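Local coordinates for protein organophosphorus hydrolase (Pseudomonas pseudoalcaligenes, PDB 4LE6) that probably hydrolyses organophosphate triesters such as aryldialkylphosphates, using a two-zinc centre carried on a metallo-beta-lactamase fold, at residues Q240-W245 and W289-H294; L61-D66 and V262-V267. All coordinates share one frame; numbering follows the deposited sequence.

Overall arrangement
Strands 240-245 and 289-292 of interaction 1 pair in parallel in the core, centred about 7 Å from the centre of the chain; the chain beyond strand 289-292 carries His294, a ligand of one zinc. Interaction 2 is a short antiparallel ladder nearer the surface, centred about 19 Å from the chain centre, and the turn that follows it reaches His226, a ligand of the other zinc. The two contacts thus sample at different depths the metallo-beta-lactamase design, in which loops at the ends of strands carry the metals. Their centres lie 22 Å apart and their nearest atoms about 7 Å. They do not touch, but helix 269-286 packs against residues of both.

Interaction 1. Residues Q240-W245 and W289-H294; sequences QSLLVW and WVAGAH. With ZN (zinc ion), chain K.
Strands 240-245 and 289-292 run parallel, and their backbones are joined by four hydrogen bonds in a ladder. Ser241 O accepts from Trp289 N, Trp289 O from Leu243 N at 2.8 Å, Leu243 O from Ala291 N at 2.9 Å, and Ala291 O from Trp245 N.

Apolar contacts line one face of the pair. Leu242, with CG swung away from its own N (chi1 171°), brings CD1 to 3.5 Å from Trp289 CB, and the same methyl also meets Ala291 CB. Val244 CG2, two residues further along the same strand, also touches Ala291 CB. The Trp289 indole turns an edge to strand 240-245, with Ser241 O lying in the ring plane.

This is the centre of one of the two sheets in the alpha-beta/beta-alpha sandwich of the metallo-beta-lactamase fold: strand 231-237 extends it beyond 240-245, strand 300-305 beyond 289-292. On the opposite face Leu243, Trp245 and Val290 meet helix 269-286.

There a CH-pi contact joins the strands. Val290 CG1 sits over the six-membered ring of Trp245, 3.6 Å from its centroid and 12° off the normal. With chi1 at 78°, CG of Trp245 stands between its own backbone N and carbonyl carbon, and the indole folds across the neighbouring strand.

Polar groups beyond the ladder lead to the metal. A water accepts from Trp245 NE1 at 3.1 Å and from His294 N. His294 NE2 binds zinc at 2.1 Å, alongside Asp143, His144 and Asp247, while its ND1 is hydrogen-bonded to Ala88 O.

Interaction 2. Residues L61-D66 and V262-V267; sequences LLKGID and VFEFDV
A two-stranded antiparallel ladder, made by 62-63 and 262-263, ties the segment between strand 45-57 and helix 67-76 to the loop beside the dizinc site of this metallo-beta-lactamase fold. Lys63 and Val262 form the hydrogen-bonded pair: Lys63 N gives to Val262 O at 2.7 Å, and Val262 N gives back to Lys63 O at 2.8 Å. Leu62 and Phe263 are the non-hydrogen-bonded pair. One residue further, Glu264 N reaches Leu61 O at 2.8 Å, just as segment 262-267 bends into a type I turn from Phe263 to Asp266.

Leu61 provides much of the side-chain contact. Its CB lies 3.7 Å from Phe263 CE1, the two side chains running alongside each other. The Leu61 and Glu264 side chains cross at about a right angle, CD2 of Leu61 touching CB of Glu264; the same CD2 also meets Phe265 CE2 at 4.0 Å. Phe263, its CG anti to the backbone N (chi1 -177°), carries its ring beside Leu61, and Phe265 N lies above one face of that ring, toward the rim. On the face of the ladder that holds Lys63 and Val262, Lys63 CB packs on Val262 CG2. The Lys63 ammonium is bound to Ser60 O and stands 5.0 Å from Glu264 OE1, measured from NZ, too far for a direct bond.

Within the turn, Asp266 OD2 takes the N-H of Phe263 at 3.1 Å from above the carboxylate plane, while OD1 accepts from His226 ND1. Its two oxygens therefore join the ladder to a zinc ligand: from the second shell the carboxylate would, together with the zinc, help to set the orientation of the His226 imidazole, and would be expected to polarise it, making it a stronger donor to the metal.

Interaction 1. Residues Q240-W245 and W289-H294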
loop_
_atom_site.group_PDB
_atom_site.type_symbol
_atom_site.label_atom_id
_atom_site.label_comp_id
_atom_site.label_asym_id
_atom_site.label_seq_id
_atom_site.Cartn_x
_atom_site.Cartn_y
_atom_site.Cartn_z
ATOM N N GLN A 240 -12.096 -18.757 1.959
ATOM C CA GLN A 240 -10.930 -17.894 2.113
ATOM C C GLN A 240 -10.354 -18.030 3.508
ATOM O O GLN A 240 -11.090 -18.247 4.470
ATOM C CB GLN A 240 -11.314 -16.430 1.864
ATOM C CG GLN A 240 -12.013 -16.198 0.521
ATOM C CD GLN A 240 -11.148 -16.594 -0.653
ATOM O OE1 GLN A 240 -10.021 -16.123 -0.790
ATOM N NE2 GLN A 240 -11.664 -17.470 -1.501
ATOM N N SER A 241 -9.042 -17.859 3.623
ATOM C CA SER A 241 -8.358 -17.956 4.905
ATOM C C SER A 241 -7.410 -16.801 5.078
ATOM O O SER A 241 -6.738 -16.389 4.129
ATOM C CB SER A 241 -7.561 -19.258 4.991
ATOM O OG SER A 241 -8.418 -20.364 4.882
ATOM N N LEU A 242 -7.357 -16.297 6.302
ATOM C CA LEU A 242 -6.446 -15.242 6.681
ATOM C C LEU A 242 -5.744 -15.642 7.959
ATOM O O LEU A 242 -6.381 -16.033 8.940
ATOM C CB LEU A 242 -7.187 -13.919 6.901
ATOM C CG LEU A 242 -6.357 -12.774 7.504
ATOM C CD1 LEU A 242 -5.175 -12.402 6.628
ATOM C CD2 LEU A 242 -7.237 -11.560 7.693
ATOM N N LEU A 243 -4.422 -15.546 7.945
ATOM C CA LEU A 243 -3.641 -15.854 9.128
ATOM C C LEU A 243 -3.085 -14.552 9.678
ATOM O O LEU A 243 -2.271 -13.894 9.033
ATOM C CB LEU A 243 -2.503 -16.812 8.790
ATOM C CG LEU A 243 -1.692 -17.271 9.999
ATOM C CD1 LEU A 243 -2.467 -18.300 10.818
ATOM C CD2 LEU A 243 -0.356 -17.834 9.532
ATOM N N VAL A 244 -3.558 -14.174 10.860
ATOM C CA VAL A 244 -3.052 -12.996 11.540
ATOM C C VAL A 244 -1.897 -13.509 12.361
ATOM O O VAL A 244 -2.105 -14.145 13.406
ATOM C CB VAL A 244 -4.095 -12.344 12.436
ATOM C CG1 VAL A 244 -3.530 -11.052 13.042
ATOM C CG2 VAL A 244 -5.352 -12.086 11.627
ATOM N N TRP A 245 -0.678 -13.253 11.882
ATOM C CA TRP A 245 0.418 -14.151 12.264
ATOM C C TRP A 245 1.303 -13.639 13.383
ATOM O O TRP A 245 2.110 -14.385 13.917
ATOM C CB TRP A 245 1.230 -14.650 11.046
ATOM C CG TRP A 245 2.233 -13.726 10.413
ATOM C CD1 TRP A 245 2.614 -12.482 10.826
ATOM C CD2 TRP A 245 2.984 -14.000 9.219
ATOM N NE1 TRP A 245 3.569 -11.972 9.966
ATOM C CE2 TRP A 245 3.805 -12.885 8.977
ATOM C CE3 TRP A 245 3.042 -15.089 8.340
ATOM C CZ2 TRP A 245 4.676 -12.824 7.888
ATOM C CZ3 TRP A 245 3.911 -15.029 7.265
ATOM C CH2 TRP A 245 4.714 -13.902 7.047
ATOM N N TRP A 289 -4.249 -15.605 2.862
ATOM C CA TRP A 289 -3.955 -14.213 3.141
ATOM C C TRP A 289 -3.192 -14.165 4.466
ATOM O O TRP A 289 -3.446 -14.958 5.374
ATOM C CB TRP A 289 -5.236 -13.394 3.283
ATOM C CG TRP A 289 -5.994 -13.138 2.025
ATOM C CD1 TRP A 289 -7.068 -13.835 1.559
ATOM C CD2 TRP A 289 -5.762 -12.080 1.082
ATOM N NE1 TRP A 289 -7.519 -13.279 0.384
ATOM C CE2 TRP A 289 -6.731 -12.207 0.065
ATOM C CE3 TRP A 289 -4.832 -11.042 1.002
ATOM C CZ2 TRP A 289 -6.795 -11.332 -1.024
ATOM C CZ3 TRP A 289 -4.889 -10.179 -0.078
ATOM C CH2 TRP A 289 -5.865 -10.328 -1.077
ATOM N N VAL A 290 -2.295 -13.200 4.587
ATOM C CA VAL A 290 -1.527 -13.005 5.801
ATOM C C VAL A 290 -1.761 -11.581 6.303
ATOM O O VAL A 290 -1.864 -10.648 5.501
ATOM C CB VAL A 290 -0.044 -13.262 5.520
ATOM C CG1 VAL A 290 0.827 -12.736 6.637
ATOM C CG2 VAL A 290 0.191 -14.768 5.305
ATOM N N ALA A 291 -1.876 -11.438 7.620
ATOM C CA ALA A 291 -1.940 -10.132 8.282
ATOM C C ALA A 291 -0.798 -10.071 9.303
ATOM O O ALA A 291 -0.822 -10.812 10.301
ATOM C CB ALA A 291 -3.287 -9.957 8.970
ATOM N N GLY A 292 0.198 -9.219 9.045
ATOM C CA GLY A 292 1.449 -9.250 9.787
ATOM C C GLY A 292 1.727 -7.985 10.566
ATOM O O GLY A 292 1.845 -6.883 10.007
ATOM N N ALA A 293 1.910 -8.157 11.865
ATOM C CA ALA A 293 2.029 -7.041 12.788
ATOM C C ALA A 293 3.119 -6.054 12.413
ATOM O O ALA A 293 3.024 -4.859 12.733
ATOM C CB ALA A 293 2.268 -7.558 14.189
ATOM N N HIS A 294 4.170 -6.530 11.749
ATOM C CA HIS A 294 5.297 -5.650 11.412
ATOM C C HIS A 294 5.600 -5.585 9.923
ATOM O O HIS A 294 6.685 -5.150 9.506
ATOM C CB HIS A 294 6.538 -6.054 12.210
ATOM C CG HIS A 294 6.327 -5.960 13.688
ATOM N ND1 HIS A 294 5.942 -4.788 14.303
ATOM C CD2 HIS A 294 6.395 -6.894 14.665
ATOM C CE1 HIS A 294 5.790 -5.001 15.595
ATOM N NE2 HIS A 294 6.050 -6.273 15.842
HETATM ZN ZN ZN K . 5.926 -6.966 17.773
HETATM O O HOH W 1 4.949 -9.587 11.399
HETATM O O HOH W 2 6.980 -7.153 19.252
#

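Interaction 2. Residues L61-D66 and V262-V267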
loop_
_atom_site.group_PDB
_atom_site.type_symbol
_atom_site.label_atom_id
_atom_site.label_comp_id
_atom_site.label_asym_id
_atom_site.label_seq_id
_atom_site.Cartn_x
_atom_site.Cartn_y
_atom_site.Cartn_z
ATOM N N LEU A 61 20.024 -5.302 15.047
ATOM C CA LEU A 61 19.229 -6.285 15.786
ATOM C C LEU A 61 18.886 -7.514 14.946
ATOM O O LEU A 61 18.388 -8.510 15.477
ATOM C CB LEU A 61 17.938 -5.653 16.316
ATOM C CG LEU A 61 18.175 -4.561 17.368
ATOM C CD1 LEU A 61 16.880 -3.849 17.713
ATOM C CD2 LEU A 61 18.838 -5.134 18.630
ATOM N N LEU A 62 19.128 -7.454 13.637
ATOM C CA LEU A 62 18.903 -8.626 12.790
ATOM C C LEU A 62 20.215 -9.371 12.746
ATOM O O LEU A 62 21.245 -8.754 12.553
ATOM C CB LEU A 62 18.475 -8.234 11.380
ATOM C CG LEU A 62 17.147 -7.499 11.265
ATOM C CD1 LEU A 62 17.029 -6.915 9.872
ATOM C CD2 LEU A 62 15.988 -8.435 11.570
ATOM N N LYS A 63 20.180 -10.686 12.929
ATOM C CA LYS A 63 21.408 -11.475 13.002
ATOM C C LYS A 63 21.370 -12.713 12.104
ATOM O O LYS A 63 20.297 -13.165 11.691
ATOM C CB LYS A 63 21.665 -11.891 14.453
ATOM C CG LYS A 63 22.224 -10.767 15.322
ATOM C CD LYS A 63 23.682 -10.450 14.969
ATOM C CE LYS A 63 24.212 -9.224 15.723
ATOM N NZ LYS A 63 24.045 -7.939 14.956
ATOM N N GLY A 64 22.547 -13.251 11.807
ATOM C CA GLY A 64 22.664 -14.411 10.940
ATOM C C GLY A 64 22.999 -14.021 9.511
ATOM O O GLY A 64 22.977 -14.857 8.608
ATOM N N ILE A 65 23.333 -12.749 9.311
ATOM C CA ILE A 65 23.654 -12.234 7.982
ATOM C C ILE A 65 24.784 -11.205 8.046
ATOM O O ILE A 65 24.823 -10.384 8.967
ATOM C CB ILE A 65 22.398 -11.590 7.339
ATOM C CG1 ILE A 65 22.695 -11.125 5.917
ATOM C CG2 ILE A 65 21.875 -10.422 8.192
ATOM C CD1 ILE A 65 21.447 -10.835 5.113
ATOM N N ASP A 66 25.697 -11.249 7.071
ATOM C CA ASP A 66 26.734 -10.228 6.949
ATOM C C ASP A 66 26.105 -8.846 6.761
ATOM O O ASP A 66 25.059 -8.711 6.135
ATOM C CB ASP A 66 27.639 -10.504 5.742
ATOM C CG ASP A 66 28.410 -11.793 5.869
ATOM O OD1 ASP A 66 27.975 -12.683 6.631
ATOM O OD2 ASP A 66 29.451 -11.923 5.188
ATOM N N VAL A 262 17.589 -13.843 12.029
ATOM C CA VAL A 262 16.825 -13.800 13.285
ATOM C C VAL A 262 16.856 -12.419 13.944
ATOM O O VAL A 262 17.679 -11.573 13.597
ATOM C CB VAL A 262 17.323 -14.845 14.277
ATOM C CG1 VAL A 262 17.295 -16.221 13.615
ATOM C CG2 VAL A 262 18.739 -14.519 14.755
ATOM N N PHE A 263 15.946 -12.210 14.891
ATOM C CA PHE A 263 15.825 -10.947 15.600
ATOM C C PHE A 263 16.391 -11.090 17.019
ATOM O O PHE A 263 16.089 -12.062 17.716
ATOM C CB PHE A 263 14.351 -10.557 15.624
ATOM C CG PHE A 263 14.067 -9.226 16.254
ATOM C CD1 PHE A 263 14.726 -8.080 15.848
ATOM C CD2 PHE A 263 13.090 -9.116 17.223
ATOM C CE1 PHE A 263 14.437 -6.853 16.437
ATOM C CE2 PHE A 263 12.788 -7.897 17.797
ATOM C CZ PHE A 263 13.458 -6.772 17.413
ATOM N N GLU A 264 17.196 -10.123 17.453
ATOM C CA GLU A 264 17.861 -10.223 18.754
ATOM C C GLU A 264 16.878 -10.439 19.906
ATOM O O GLU A 264 17.222 -11.040 20.909
ATOM C CB GLU A 264 18.686 -8.971 19.051
ATOM C CG GLU A 264 19.851 -9.245 20.006
ATOM C CD GLU A 264 21.073 -9.794 19.295
ATOM O OE1 GLU A 264 20.931 -10.267 18.149
ATOM O OE2 GLU A 264 22.181 -9.748 19.872
ATOM N N PHE A 265 15.657 -9.948 19.752
ATOM C CA PHE A 265 14.665 -10.038 20.825
ATOM C C PHE A 265 13.609 -11.134 20.613
ATOM O O PHE A 265 12.588 -11.170 21.314
ATOM C CB PHE A 265 14.024 -8.670 21.044
ATOM C CG PHE A 265 14.988 -7.646 21.587
ATOM C CD1 PHE A 265 15.752 -7.915 22.712
ATOM C CD2 PHE A 265 15.152 -6.428 20.956
ATOM C CE1 PHE A 265 16.651 -6.981 23.207
ATOM C CE2 PHE A 265 16.042 -5.492 21.450
ATOM C CZ PHE A 265 16.795 -5.772 22.574
ATOM N N ASP A 266 13.867 -12.038 19.668
ATOM C CA ASP A 266 13.246 -13.352 19.731
ATOM C C ASP A 266 13.731 -14.001 21.031
ATOM O O ASP A 266 14.929 -14.035 21.295
ATOM C CB ASP A 266 13.670 -14.225 18.546
ATOM C CG ASP A 266 13.098 -13.753 17.228
ATOM O OD1 ASP A 266 11.989 -13.186 17.209
ATOM O OD2 ASP A 266 13.765 -13.962 16.194
ATOM N N VAL A 267 12.820 -14.518 21.851
ATOM C CA VAL A 267 13.243 -15.196 23.080
ATOM C C VAL A 267 14.073 -16.439 22.765
ATOM O O VAL A 267 15.062 -16.712 23.430
ATOM C CB VAL A 267 12.048 -15.601 23.956
ATOM C CG1 VAL A 267 12.517 -16.458 25.150
ATOM C CG2 VAL A 267 11.307 -14.357 24.426
#